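Local atomic coordinates of prophenoloxidase b (Marsupenaeus japonicus, PDB entry 3WKY), a protein that is the inactive precursor of a haemolymph phenoloxidase, a type 3 copper enzyme that probably hydroxylates monophenols and oxidises o-diphenols. Residues V86-K91 with L116-Y121; D192-S197 with S477-H482; Q78-L83 with F112-Y117; R215-E220 with Q624-P629. All coordinates share one frame; numbering follows the deposited sequence. Where two conformers were deposited one is given.

In the fold
From the N terminus, helix 74-89 runs through interaction 3 (78-83) and then interaction 1 (86-91), and the chain returns by way of helix 93-103 to helix 109-122, which carries 112-117 and 116-121. Both contacts thus close short, mostly helical loops of 28 and 24 residues on the same pair of helices; their centres lie about 9 Å apart, and Phe87 packs on Phe112 and Ala115. Interactions 2 and 4 close far longer loops, of 279 and 403 residues. They cross, the segments alternating along the chain, and both tie the copper-containing region to the Ig-like region: interaction 2 through strand 472-481, interaction 4 through a loop following strand 588-598.

Interaction 1: V86-K91 with L116-Y121; sequences VFIEAK and LYHTYY
Phe87 and Thr119 meet without a hydrogen bond, and none forms elsewhere between the segments. Thr119 OG1 comes to 3.2 Å from Phe87 CB and lies at the edge of the Phe87 ring, in its plane, while its hydrogen bond is made within its own helix, to Ala115 O. Thr119 CG2 adds an apolar touch, 3.9 Å from Phe87 CB.

These residues belong to helices 74-89 and 109-122 of the hemocyanin-type all-alpha region, and the CA atoms of Ile88 and Thr119 mark the nearest backbone approach at 5.6 Å. Helix 93-103 adds Leu96 and Val99 to the packing around Phe87.

Apolar packing of the Phe87 ring on Leu116 is tentative, since Leu116 has two conformers: in the modelled one, CD2 of Leu116 lies 3.9 Å from CE2 of Phe87. A van der Waals touch joins Ile88 to His118, with Ile88 CD1 oblique to the imidazole and 4.0 Å from His118 CD2. Ile88 reaches it because CG1 stands anti to its own carbonyl carbon (chi1 -72°), which directs the longer branch across the gap. The Ile88 and Thr119 side chains slide past each other in opposite directions. The His118 ring is held separately, its ND1 hydrogen-bonded to Leu204 O of helix 193-205.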
loop_
_atom_site.group_PDB
_atom_site.type_symbol
_atom_site.label_atom_id
_atom_site.label_comp_id
_atom_site.label_asym_id
_atom_site.label_seq_id
_atom_site.Cartn_x
_atom_site.Cartn_y
_atom_site.Cartn_z
ATOM N N VAL A 86 37.862 29.457 25.328
ATOM C CA VAL A 86 39.140 29.554 26.018
ATOM C C VAL A 86 40.235 30.059 25.083
ATOM O O VAL A 86 41.032 30.913 25.471
ATOM C CB VAL A 86 39.545 28.202 26.655
ATOM C CG1 VAL A 86 40.889 28.318 27.360
ATOM C CG2 VAL A 86 38.473 27.739 27.625
ATOM N N PHE A 87 40.261 29.544 23.851
ATOM C CA PHE A 87 41.231 29.978 22.848
ATOM C C PHE A 87 41.063 31.471 22.549
ATOM O O PHE A 87 42.034 32.224 22.481
ATOM C CB PHE A 87 41.035 29.220 21.529
ATOM C CG PHE A 87 41.431 27.761 21.574
ATOM C CD1 PHE A 87 42.135 27.231 22.647
ATOM C CD2 PHE A 87 41.113 26.924 20.509
ATOM C CE1 PHE A 87 42.498 25.881 22.664
ATOM C CE2 PHE A 87 41.471 25.582 20.515
ATOM C CZ PHE A 87 42.168 25.059 21.594
ATOM N N ILE A 88 39.814 31.876 22.352
ATOM C CA ILE A 88 39.483 33.237 21.948
ATOM C C ILE A 88 39.810 34.234 23.058
ATOM O O ILE A 88 40.273 35.348 22.789
ATOM C CB ILE A 88 37.991 33.327 21.566
ATOM C CG1 ILE A 88 37.756 32.620 20.225
ATOM C CG2 ILE A 88 37.519 34.772 21.500
ATOM C CD1 ILE A 88 36.310 32.162 20.012
ATOM N N GLU A 89 39.583 33.822 24.301
ATOM C CA GLU A 89 39.759 34.718 25.444
ATOM C C GLU A 89 41.185 34.712 26.012
ATOM O O GLU A 89 41.473 35.422 26.972
ATOM C CB GLU A 89 38.732 34.403 26.536
ATOM C CG GLU A 89 37.290 34.717 26.140
ATOM C CD GLU A 89 36.285 34.368 27.228
ATOM O OE1 GLU A 89 36.687 33.770 28.250
ATOM O OE2 GLU A 89 35.088 34.687 27.061
ATOM N N ALA A 90 42.072 33.918 25.420
ATOM C CA ALA A 90 43.475 33.890 25.840
ATOM C C ALA A 90 44.096 35.285 25.742
ATOM O O ALA A 90 43.883 35.995 24.754
ATOM C CB ALA A 90 44.262 32.907 24.998
ATOM N N LYS A 91 44.879 35.663 26.753
ATOM C CA LYS A 91 45.408 37.019 26.794
ATOM C C LYS A 91 46.400 37.326 25.673
ATOM O O LYS A 91 46.591 38.493 25.327
ATOM C CB LYS A 91 46.001 37.343 28.165
ATOM C CG LYS A 91 47.132 36.439 28.598
ATOM C CD LYS A 91 47.477 36.719 30.050
ATOM C CE LYS A 91 48.915 36.362 30.366
ATOM N NZ LYS A 91 49.245 36.709 31.776
ATOM N N LEU A 116 39.709 25.571 16.652
ATOM C CA LEU A 116 40.841 26.360 16.165
ATOM C C LEU A 116 40.453 27.241 14.980
ATOM O O LEU A 116 40.767 28.434 14.945
ATOM C CB LEU A 116 41.998 25.451 15.751
ATOM C CG LEU A 116 43.113 25.210 16.765
ATOM C CD1 LEU A 116 44.254 24.454 16.101
ATOM C CD2 LEU A 116 43.598 26.539 17.337
ATOM N N TYR A 117 39.772 26.655 13.997
ATOM C CA TYR A 117 39.331 27.438 12.839
ATOM C C TYR A 117 38.373 28.536 13.285
ATOM O O TYR A 117 38.469 29.678 12.822
ATOM C CB TYR A 117 38.655 26.546 11.784
ATOM C CG TYR A 117 39.604 25.815 10.855
ATOM C CD1 TYR A 117 40.079 26.416 9.703
ATOM C CD2 TYR A 117 39.986 24.499 11.113
ATOM C CE1 TYR A 117 40.935 25.742 8.840
ATOM C CE2 TYR A 117 40.842 23.815 10.259
ATOM C CZ TYR A 117 41.312 24.440 9.128
ATOM O OH TYR A 117 42.160 23.756 8.280
ATOM N N HIS A 118 37.445 28.204 14.178
ATOM C CA HIS A 118 36.495 29.206 14.658
ATOM C C HIS A 118 37.229 30.353 15.346
ATOM O O HIS A 118 36.849 31.527 15.221
ATOM C CB HIS A 118 35.485 28.601 15.633
ATOM C CG HIS A 118 34.512 29.595 16.180
ATOM N ND1 HIS A 118 33.756 30.425 15.371
ATOM C CD2 HIS A 118 34.164 29.903 17.452
ATOM C CE1 HIS A 118 32.989 31.190 16.123
ATOM N NE2 HIS A 118 33.215 30.892 17.393
ATOM N N THR A 119 38.284 29.998 16.070
ATOM C CA THR A 119 39.108 30.978 16.784
ATOM C C THR A 119 39.746 32.001 15.842
ATOM O O THR A 119 39.809 33.195 16.170
ATOM C CB THR A 119 40.178 30.267 17.620
ATOM O OG1 THR A 119 39.534 29.539 18.676
ATOM C CG2 THR A 119 41.160 31.282 18.224
ATOM N N TYR A 120 40.207 31.557 14.678
ATOM C CA TYR A 120 40.761 32.497 13.702
ATOM C C TYR A 120 39.715 33.487 13.192
ATOM O O TYR A 120 40.050 34.620 12.859
ATOM C CB TYR A 120 41.403 31.765 12.524
ATOM C CG TYR A 120 42.832 31.320 12.738
ATOM C CD1 TYR A 120 43.133 30.276 13.605
ATOM C CD2 TYR A 120 43.880 31.920 12.045
ATOM C CE1 TYR A 120 44.432 29.848 13.788
ATOM C CE2 TYR A 120 45.194 31.491 12.222
ATOM C CZ TYR A 120 45.457 30.455 13.100
ATOM O OH TYR A 120 46.749 30.016 13.291
ATOM N N TYR A 121 38.453 33.069 13.115
ATOM C CA TYR A 121 37.395 33.986 12.705
ATOM C C TYR A 121 37.037 34.962 13.821
ATOM O O TYR A 121 36.752 36.126 13.569
ATOM C CB TYR A 121 36.132 33.223 12.253
ATOM C CG TYR A 121 36.300 32.614 10.888
ATOM C CD1 TYR A 121 36.186 33.400 9.749
ATOM C CD2 TYR A 121 36.590 31.263 10.734
ATOM C CE1 TYR A 121 36.355 32.865 8.496
ATOM C CE2 TYR A 121 36.763 30.716 9.477
ATOM C CZ TYR A 121 36.644 31.532 8.363
ATOM O OH TYR A 121 36.819 31.019 7.109
#

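Interaction 2: D192-S197 with S477-H482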
loop_
_atom_site.group_PDB
_atom_site.type_symbol
_atom_site.label_atom_id
_atom_site.label_comp_id
_atom_site.label_asym_id
_atom_site.label_seq_id
_atom_site.Cartn_x
_atom_site.Cartn_y
_atom_site.Cartn_z
ATOM N N ASP A 192 33.812 17.995 -4.634
ATOM C CA ASP A 192 34.929 18.936 -4.805
ATOM C C ASP A 192 35.479 19.335 -3.438
ATOM O O ASP A 192 34.742 19.820 -2.579
ATOM C CB ASP A 192 34.464 20.177 -5.575
ATOM C CG ASP A 192 35.593 21.180 -5.819
ATOM O OD1 ASP A 192 36.071 21.798 -4.846
ATOM O OD2 ASP A 192 35.989 21.365 -6.985
ATOM N N MET A 193 36.768 19.093 -3.210
ATOM C CA MET A 193 37.312 19.303 -1.866
ATOM C C MET A 193 37.266 20.764 -1.423
ATOM O O MET A 193 37.099 21.053 -0.235
ATOM C CB MET A 193 38.724 18.710 -1.736
ATOM C CG MET A 193 39.786 19.379 -2.588
ATOM S SD MET A 193 41.374 18.537 -2.328
ATOM C CE MET A 193 40.936 16.845 -2.766
ATOM N N ASN A 194 37.385 21.688 -2.373
ATOM C CA ASN A 194 37.304 23.102 -2.038
ATOM C C ASN A 194 35.882 23.523 -1.663
ATOM O O ASN A 194 35.678 24.368 -0.787
ATOM C CB ASN A 194 37.813 23.955 -3.198
ATOM C CG ASN A 194 39.293 23.745 -3.471
ATOM O OD1 ASN A 194 40.100 23.666 -2.548
ATOM N ND2 ASN A 194 39.650 23.642 -4.746
ATOM N N LEU A 195 34.895 22.933 -2.324
ATOM C CA LEU A 195 33.505 23.246 -1.998
ATOM C C LEU A 195 33.136 22.732 -0.615
ATOM O O LEU A 195 32.475 23.428 0.169
ATOM C CB LEU A 195 32.565 22.654 -3.046
ATOM C CG LEU A 195 31.097 23.054 -2.873
ATOM C CD1 LEU A 195 30.921 24.565 -3.030
ATOM C CD2 LEU A 195 30.237 22.315 -3.891
ATOM N N ASN A 196 33.545 21.499 -0.321
ATOM C CA ASN A 196 33.319 20.941 1.002
ATOM C C ASN A 196 34.051 21.721 2.097
ATOM O O ASN A 196 33.508 21.918 3.180
ATOM C CB ASN A 196 33.681 19.450 1.035
ATOM C CG ASN A 196 32.615 18.590 0.394
ATOM O OD1 ASN A 196 31.693 18.122 1.074
ATOM N ND2 ASN A 196 32.721 18.382 -0.920
ATOM N N SER A 197 35.264 22.183 1.803
ATOM C CA SER A 197 36.002 23.027 2.753
ATOM C C SER A 197 35.336 24.383 2.961
ATOM O O SER A 197 35.304 24.893 4.078
ATOM C CB SER A 197 37.449 23.222 2.287
ATOM O OG SER A 197 38.127 21.979 2.297
ATOM N N SER A 477 44.306 14.804 -8.092
ATOM C CA SER A 477 42.970 14.498 -8.584
ATOM C C SER A 477 42.501 15.602 -9.515
ATOM O O SER A 477 43.134 16.656 -9.614
ATOM C CB SER A 477 41.986 14.319 -7.425
ATOM O OG SER A 477 41.930 15.485 -6.620
ATOM N N ASN A 478 41.391 15.351 -10.198
ATOM C CA ASN A 478 40.880 16.287 -11.195
ATOM C C ASN A 478 39.812 17.209 -10.629
ATOM O O ASN A 478 39.015 16.802 -9.783
ATOM C CB ASN A 478 40.327 15.516 -12.392
ATOM C CG ASN A 478 41.410 14.779 -13.149
ATOM O OD1 ASN A 478 42.422 15.369 -13.529
ATOM N ND2 ASN A 478 41.213 13.481 -13.357
ATOM N N PHE A 479 39.800 18.448 -11.106
ATOM C CA PHE A 479 38.858 19.457 -10.637
ATOM C C PHE A 479 38.289 20.185 -11.840
ATOM O O PHE A 479 38.999 20.402 -12.830
ATOM C CB PHE A 479 39.583 20.506 -9.789
ATOM C CG PHE A 479 40.101 19.988 -8.491
ATOM C CD1 PHE A 479 41.269 19.240 -8.439
ATOM C CD2 PHE A 479 39.428 20.262 -7.308
ATOM C CE1 PHE A 479 41.748 18.748 -7.227
ATOM C CE2 PHE A 479 39.903 19.784 -6.095
ATOM C CZ PHE A 479 41.069 19.027 -6.054
ATOM N N LEU A 480 37.029 20.598 -11.753
ATOM C CA LEU A 480 36.507 21.515 -12.760
ATOM C C LEU A 480 37.292 22.813 -12.605
ATOM O O LEU A 480 37.681 23.171 -11.490
ATOM C CB LEU A 480 35.018 21.783 -12.536
ATOM C CG LEU A 480 34.368 22.510 -13.705
ATOM C CD1 LEU A 480 34.263 21.535 -14.861
ATOM C CD2 LEU A 480 33.012 23.116 -13.348
ATOM N N GLU A 481 37.525 23.514 -13.717
ATOM C CA GLU A 481 38.274 24.760 -13.689
ATOM C C GLU A 481 37.797 25.637 -14.833
ATOM O O GLU A 481 37.042 25.176 -15.690
ATOM C CB GLU A 481 39.780 24.486 -13.829
ATOM C CG GLU A 481 40.566 24.553 -12.520
ATOM C CD GLU A 481 40.690 25.972 -11.977
ATOM O OE1 GLU A 481 40.132 26.920 -12.589
ATOM O OE2 GLU A 481 41.354 26.144 -10.929
ATOM N N HIS A 482 38.233 26.896 -14.852
ATOM C CA HIS A 482 37.845 27.821 -15.909
ATOM C C HIS A 482 38.966 28.842 -16.083
ATOM O O HIS A 482 39.686 29.124 -15.132
ATOM C CB HIS A 482 36.565 28.559 -15.506
ATOM C CG HIS A 482 36.757 29.510 -14.367
ATOM N ND1 HIS A 482 37.101 30.836 -14.551
ATOM C CD2 HIS A 482 36.684 29.329 -13.025
ATOM C CE1 HIS A 482 37.212 31.429 -13.378
ATOM N NE2 HIS A 482 36.967 30.534 -12.433
HETATM O O HOH W 1 35.629 19.965 -9.296
#
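Met193 and Phe479 are brought together by their first torsions: Met193 CG sits between its backbone N and carbonyl carbon (chi1 66°), while Phe479 CG is anti to its carbonyl carbon (chi1 -68°) and the ring projects towards the start of the helix. Met193 CG then lies in the ring plane at the edge, 3.5 Å from Phe479 CE2. The thioether follows the same rim in a Met-aromatic contact, Met193 SD being 5.1 Å from the centroid of the Phe479 ring and almost in its plane. The methionine side chain bends at chi3, leaving Met193 CE 3.9 Å from Phe479 CZ.

The contact joins the first turn of helix 193-205, in the copper-containing region, to strand 472-481 of the Ig-like region. Asp192 is the N-cap of that helix: its OD1 accepts from Leu195 N at 3.0 Å and more weakly from Asn194 N. The other oxygen faces the strand. Asp192 OD2 approaches the ring edge, 3.6 Å from Phe479 CD2, with the carboxylate turned 77° from the ring plane. A water donates to Asp192 OD2 at 2.7 Å and accepts from Leu480 N at 2.9 Å, thereby bridging cap and strand. Asn577 ND2 bonds both Asp192 OD2 and Leu480 O, adding a second link between them. Asn194 also approaches Phe479, its amide only modestly inclined to the ring.

Interaction 3: Q78-L83 with F112-Y117; sequences QAVKDL and FLAALY
Val80 turns its two methyl branches on neighbouring alanines of the facing helix. CG1, anti to the backbone N (chi1 167°), lies over the main chain at Ala115, with Val80 CG1 3.8 Å from Ala115 N, whereas CG2 meets the methyl group of Ala114, with Val80 CG2 3.8 Å from Ala114 CB. Val80, Ala114 and Ala115 leave their backbones facing the partner helix, and the small alanine side chains let the backbones come close: Val80 CA and Ala115 CA are 5.1 Å apart.

One turn further along, Leu83 covers the methyl of Ala115. Its CB, CG and CD2 all pack on that methyl, the nearest pair being Leu83 CD2 and Ala115 CB at 3.7 Å. The same branch also reaches the facing helix backbone, with Leu83 CD2 3.9 Å from Phe112 CA.

Helices 74-89 and 109-122 of the hemocyanin-type all-alpha region meet here, the short segments crossing at -54° with axes 8.6 Å apart. Phe112 starts off in the other direction, away from helix 74-89, and Leu83 meets its ring obliquely, with Leu83 CD2 4.4 Å from Phe112 CD1. The Phe112 ring packs further on Phe87, later in helix 74-89, and on Val107. Outside the pair, Phe69 touches Val80, and Trp200 of helix 193-205 packs on Ala114.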
loop_
_atom_site.group_PDB
_atom_site.type_symbol
_atom_site.label_atom_id
_atom_site.label_comp_id
_atom_site.label_asym_id
_atom_site.label_seq_id
_atom_site.Cartn_x
_atom_site.Cartn_y
_atom_site.Cartn_z
ATOM N N GLN A 78 28.138 22.700 21.258
ATOM C CA GLN A 78 28.421 23.346 22.538
ATOM C C GLN A 78 29.869 23.094 22.963
ATOM O O GLN A 78 30.501 23.951 23.581
ATOM C CB GLN A 78 27.451 22.870 23.629
ATOM C CG GLN A 78 27.552 23.663 24.943
ATOM C CD GLN A 78 27.160 25.124 24.776
ATOM O OE1 GLN A 78 26.094 25.435 24.251
ATOM N NE2 GLN A 78 28.027 26.025 25.224
ATOM N N ALA A 79 30.393 21.918 22.625
ATOM C CA ALA A 79 31.755 21.557 22.986
ATOM C C ALA A 79 32.764 22.398 22.210
ATOM O O ALA A 79 33.763 22.864 22.770
ATOM C CB ALA A 79 31.998 20.079 22.753
ATOM N N VAL A 80 32.508 22.592 20.917
ATOM C CA VAL A 80 33.374 23.446 20.110
ATOM C C VAL A 80 33.301 24.892 20.604
ATOM O O VAL A 80 34.323 25.586 20.701
ATOM C CB VAL A 80 33.035 23.354 18.608
ATOM C CG1 VAL A 80 33.712 24.469 17.825
ATOM C CG2 VAL A 80 33.482 22.014 18.066
ATOM N N LYS A 81 32.098 25.338 20.934
ATOM C CA LYS A 81 31.916 26.693 21.438
ATOM C C LYS A 81 32.663 26.875 22.766
ATOM O O LYS A 81 33.293 27.913 23.000
ATOM C CB LYS A 81 30.435 26.984 21.639
ATOM C CG LYS A 81 30.123 28.421 22.029
ATOM C CD LYS A 81 28.634 28.585 22.332
ATOM C CE LYS A 81 28.281 30.051 22.505
ATOM N NZ LYS A 81 26.847 30.223 22.830
ATOM N N ASP A 82 32.596 25.863 23.626
ATOM C CA ASP A 82 33.245 25.930 24.939
ATOM C C ASP A 82 34.778 25.921 24.849
ATOM O O ASP A 82 35.442 26.662 25.575
ATOM C CB ASP A 82 32.758 24.803 25.857
ATOM C CG ASP A 82 31.316 24.992 26.310
ATOM O OD1 ASP A 82 30.737 26.063 26.028
ATOM O OD2 ASP A 82 30.766 24.068 26.956
ATOM N N LEU A 83 35.336 25.098 23.962
ATOM C CA LEU A 83 36.786 25.071 23.739
ATOM C C LEU A 83 37.289 26.350 23.076
ATOM O O LEU A 83 38.290 26.932 23.505
ATOM C CB LEU A 83 37.194 23.868 22.889
ATOM C CG LEU A 83 38.690 23.715 22.608
ATOM C CD1 LEU A 83 39.495 23.690 23.909
ATOM C CD2 LEU A 83 38.977 22.467 21.776
ATOM N N PHE A 112 38.747 19.715 18.305
ATOM C CA PHE A 112 39.928 20.579 18.448
ATOM C C PHE A 112 40.139 21.453 17.207
ATOM O O PHE A 112 40.259 22.684 17.311
ATOM C CB PHE A 112 41.168 19.718 18.723
ATOM C CG PHE A 112 42.447 20.505 18.853
ATOM C CD1 PHE A 112 42.761 21.150 20.043
ATOM C CD2 PHE A 112 43.337 20.587 17.790
ATOM C CE1 PHE A 112 43.941 21.865 20.172
ATOM C CE2 PHE A 112 44.519 21.309 17.908
ATOM C CZ PHE A 112 44.820 21.949 19.101
ATOM N N LEU A 113 40.177 20.817 16.037
ATOM C CA LEU A 113 40.315 21.524 14.765
ATOM C C LEU A 113 39.210 22.540 14.507
ATOM O O LEU A 113 39.486 23.651 14.048
ATOM C CB LEU A 113 40.394 20.534 13.598
ATOM C CG LEU A 113 41.682 19.723 13.553
ATOM C CD1 LEU A 113 41.634 18.713 12.434
ATOM C CD2 LEU A 113 42.878 20.670 13.379
ATOM N N ALA A 114 37.964 22.168 14.788
ATOM C CA ALA A 114 36.841 23.083 14.567
ATOM C C ALA A 114 36.986 24.328 15.436
ATOM O O ALA A 114 36.827 25.454 14.961
ATOM C CB ALA A 114 35.514 22.382 14.856
ATOM N N ALA A 115 37.296 24.114 16.712
ATOM C CA ALA A 115 37.511 25.210 17.657
ATOM C C ALA A 115 38.641 26.146 17.201
ATOM O O ALA A 115 38.537 27.374 17.337
ATOM C CB ALA A 115 37.793 24.650 19.069
ATOM N N LEU A 116 39.709 25.571 16.652
ATOM C CA LEU A 116 40.841 26.360 16.165
ATOM C C LEU A 116 40.453 27.241 14.980
ATOM O O LEU A 116 40.767 28.434 14.945
ATOM C CB LEU A 116 41.998 25.451 15.751
ATOM C CG LEU A 116 43.113 25.210 16.765
ATOM C CD1 LEU A 116 44.254 24.454 16.101
ATOM C CD2 LEU A 116 43.598 26.539 17.337
ATOM N N TYR A 117 39.772 26.655 13.997
ATOM C CA TYR A 117 39.331 27.438 12.839
ATOM C C TYR A 117 38.373 28.536 13.285
ATOM O O TYR A 117 38.469 29.678 12.822
ATOM C CB TYR A 117 38.655 26.546 11.784
ATOM C CG TYR A 117 39.604 25.815 10.855
ATOM C CD1 TYR A 117 40.079 26.416 9.703
ATOM C CD2 TYR A 117 39.986 24.499 11.113
ATOM C CE1 TYR A 117 40.935 25.742 8.840
ATOM C CE2 TYR A 117 40.842 23.815 10.259
ATOM C CZ TYR A 117 41.312 24.440 9.128
ATOM O OH TYR A 117 42.160 23.756 8.280
#

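Interaction 4: R215-E220 with Q624-P629; sequences RDRRGE and QPIPDP
Asp216 OD2 is gripped by a backbone N-H and a water. Ile626 N donates to Asp216 OD2 at 2.7 Å, using the anti lone pair, and the N-H···O angle is 145°. Extending CG away from the backbone N (chi1 -177°) carries the carboxylate to this amide. The water donates to Asp216 OD2 at 2.8 Å and accepts from Arg217 NH1, linking the two side chains; its further approach to Ile626 O is so short that this leg is doubtful.

Arg217 makes the second direct bond between the segments: Arg217 NH1 donates to Asp628 O at 2.8 Å, lying in the carbonyl plane, while that oxygen sits at the edge of the guanidinium. The NE side of the guanidinium faces Glu220, in a salt bridge with Arg217 NE 2.8 Å from Glu220 OE1 and 3° separating the oxygen from the guanidinium plane. Arg217 is the N-cap residue of helix 218-239, so the start of this helix in the copper-containing region is joined to a loop of the Ig-like region that follows strand 588-598.

Ile626 packs against Arg217. Ile626 CG2 lies over one guanidinium face, 3.7 Å from Arg217 NH1, and Ile626 CG1 packs 3.9 Å from Arg217 CD. Trp630 O accepts from Arg217 NH2, and Met632 N donates to Glu220 OE2, so the loop continues to be held beyond Pro629.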
loop_
_atom_site.group_PDB
_atom_site.type_symbol
_atom_site.label_atom_id
_atom_site.label_comp_id
_atom_site.label_asym_id
_atom_site.label_seq_id
_atom_site.Cartn_x
_atom_site.Cartn_y
_atom_site.Cartn_z
ATOM N N ARG A 215 27.062 38.513 15.198
ATOM C CA ARG A 215 26.980 38.558 13.741
ATOM C C ARG A 215 25.834 39.487 13.336
ATOM O O ARG A 215 24.910 39.733 14.115
ATOM C CB ARG A 215 26.784 37.157 13.147
ATOM C CG ARG A 215 27.962 36.197 13.350
ATOM C CD ARG A 215 29.233 36.656 12.626
ATOM N NE ARG A 215 30.321 35.694 12.796
ATOM C CZ ARG A 215 31.104 35.643 13.868
ATOM N NH1 ARG A 215 30.925 36.508 14.859
ATOM N NH2 ARG A 215 32.067 34.735 13.955
ATOM N N ASP A 216 25.906 40.022 12.126
ATOM C CA ASP A 216 24.837 40.853 11.607
ATOM C C ASP A 216 24.101 40.025 10.556
ATOM O O ASP A 216 24.734 39.538 9.613
ATOM C CB ASP A 216 25.444 42.120 10.968
ATOM C CG ASP A 216 24.394 43.092 10.444
ATOM O OD1 ASP A 216 23.385 43.335 11.137
ATOM O OD2 ASP A 216 24.592 43.646 9.337
ATOM N N ARG A 217 22.788 39.848 10.729
ATOM C CA ARG A 217 21.950 39.201 9.710
ATOM C C ARG A 217 22.434 37.792 9.370
ATOM O O ARG A 217 22.459 37.388 8.198
ATOM C CB ARG A 217 21.858 40.091 8.458
ATOM C CG ARG A 217 21.184 41.429 8.776
ATOM C CD ARG A 217 21.480 42.516 7.741
ATOM N NE ARG A 217 20.906 42.200 6.437
ATOM C CZ ARG A 217 21.008 42.978 5.361
ATOM N NH1 ARG A 217 21.669 44.140 5.418
ATOM N NH2 ARG A 217 20.455 42.591 4.221
ATOM N N ARG A 218 22.826 37.048 10.404
ATOM C CA ARG A 218 23.409 35.716 10.207
ATOM C C ARG A 218 22.377 34.723 9.662
ATOM O O ARG A 218 22.712 33.834 8.876
ATOM C CB ARG A 218 23.978 35.166 11.522
ATOM C CG ARG A 218 25.007 34.026 11.332
ATOM C CD ARG A 218 25.171 33.203 12.610
ATOM N NE ARG A 218 23.873 32.629 12.961
ATOM C CZ ARG A 218 23.357 31.552 12.377
ATOM N NH1 ARG A 218 24.056 30.881 11.470
ATOM N NH2 ARG A 218 22.148 31.135 12.719
ATOM N N GLY A 219 21.137 34.859 10.114
ATOM C CA GLY A 219 20.049 34.023 9.622
ATOM C C GLY A 219 19.780 34.281 8.157
ATOM O O GLY A 219 19.515 33.359 7.380
ATOM N N GLU A 220 19.852 35.550 7.758
ATOM C CA GLU A 220 19.690 35.881 6.361
ATOM C C GLU A 220 20.865 35.356 5.532
ATOM O O GLU A 220 20.686 34.901 4.391
ATOM C CB GLU A 220 19.530 37.402 6.188
ATOM C CG GLU A 220 19.410 37.821 4.745
ATOM C CD GLU A 220 19.212 39.310 4.617
ATOM O OE1 GLU A 220 19.296 39.992 5.669
ATOM O OE2 GLU A 220 18.951 39.791 3.486
ATOM N N GLN A 624 32.028 42.950 11.478
ATOM C CA GLN A 624 31.454 44.114 10.794
ATOM C C GLN A 624 30.018 43.849 10.361
ATOM O O GLN A 624 29.693 42.738 9.957
ATOM C CB GLN A 624 32.276 44.472 9.552
ATOM C CG GLN A 624 33.648 45.071 9.819
ATOM C CD GLN A 624 34.399 45.377 8.531
ATOM O OE1 GLN A 624 33.794 45.562 7.471
ATOM N NE2 GLN A 624 35.726 45.419 8.614
ATOM N N PRO A 625 29.156 44.875 10.430
ATOM C CA PRO A 625 27.799 44.715 9.894
ATOM C C PRO A 625 27.805 44.571 8.372
ATOM O O PRO A 625 28.774 44.966 7.719
ATOM C CB PRO A 625 27.111 46.023 10.291
ATOM C CG PRO A 625 28.226 47.005 10.461
ATOM C CD PRO A 625 29.365 46.207 11.025
ATOM N N ILE A 626 26.749 43.979 7.820
ATOM C CA ILE A 626 26.522 44.006 6.379
ATOM C C ILE A 626 26.358 45.484 5.990
ATOM O O ILE A 626 25.478 46.174 6.509
ATOM C CB ILE A 626 25.247 43.212 5.999
ATOM C CG1 ILE A 626 25.220 41.841 6.695
ATOM C CG2 ILE A 626 25.118 43.067 4.477
ATOM C CD1 ILE A 626 25.969 40.762 5.965
ATOM N N PRO A 627 27.214 45.987 5.091
ATOM C CA PRO A 627 27.233 47.438 4.841
ATOM C C PRO A 627 25.928 47.919 4.196
ATOM O O PRO A 627 25.350 48.949 4.554
ATOM C CB PRO A 627 28.387 47.610 3.841
ATOM C CG PRO A 627 29.090 46.273 3.771
ATOM C CD PRO A 627 28.071 45.247 4.153
ATOM N N ASP A 628 25.481 47.119 3.242
ATOM C CA ASP A 628 24.343 47.377 2.374
ATOM C C ASP A 628 23.024 47.131 3.118
ATOM O O ASP A 628 22.813 46.048 3.664
ATOM C CB ASP A 628 24.502 46.408 1.200
ATOM C CG ASP A 628 23.437 46.550 0.154
ATOM O OD1 ASP A 628 22.672 47.531 0.201
ATOM O OD2 ASP A 628 23.386 45.660 -0.730
ATOM N N PRO A 629 22.125 48.131 3.151
ATOM C CA PRO A 629 20.855 47.895 3.849
ATOM C C PRO A 629 19.864 47.036 3.044
ATOM O O PRO A 629 18.918 46.520 3.645
ATOM C CB PRO A 629 20.291 49.304 4.034
ATOM C CG PRO A 629 20.847 50.071 2.873
ATOM C CD PRO A 629 22.222 49.510 2.630
HETATM O O HOH W 2 23.352 45.391 7.507
HETATM O O HOH W 3 28.887 40.432 11.694
#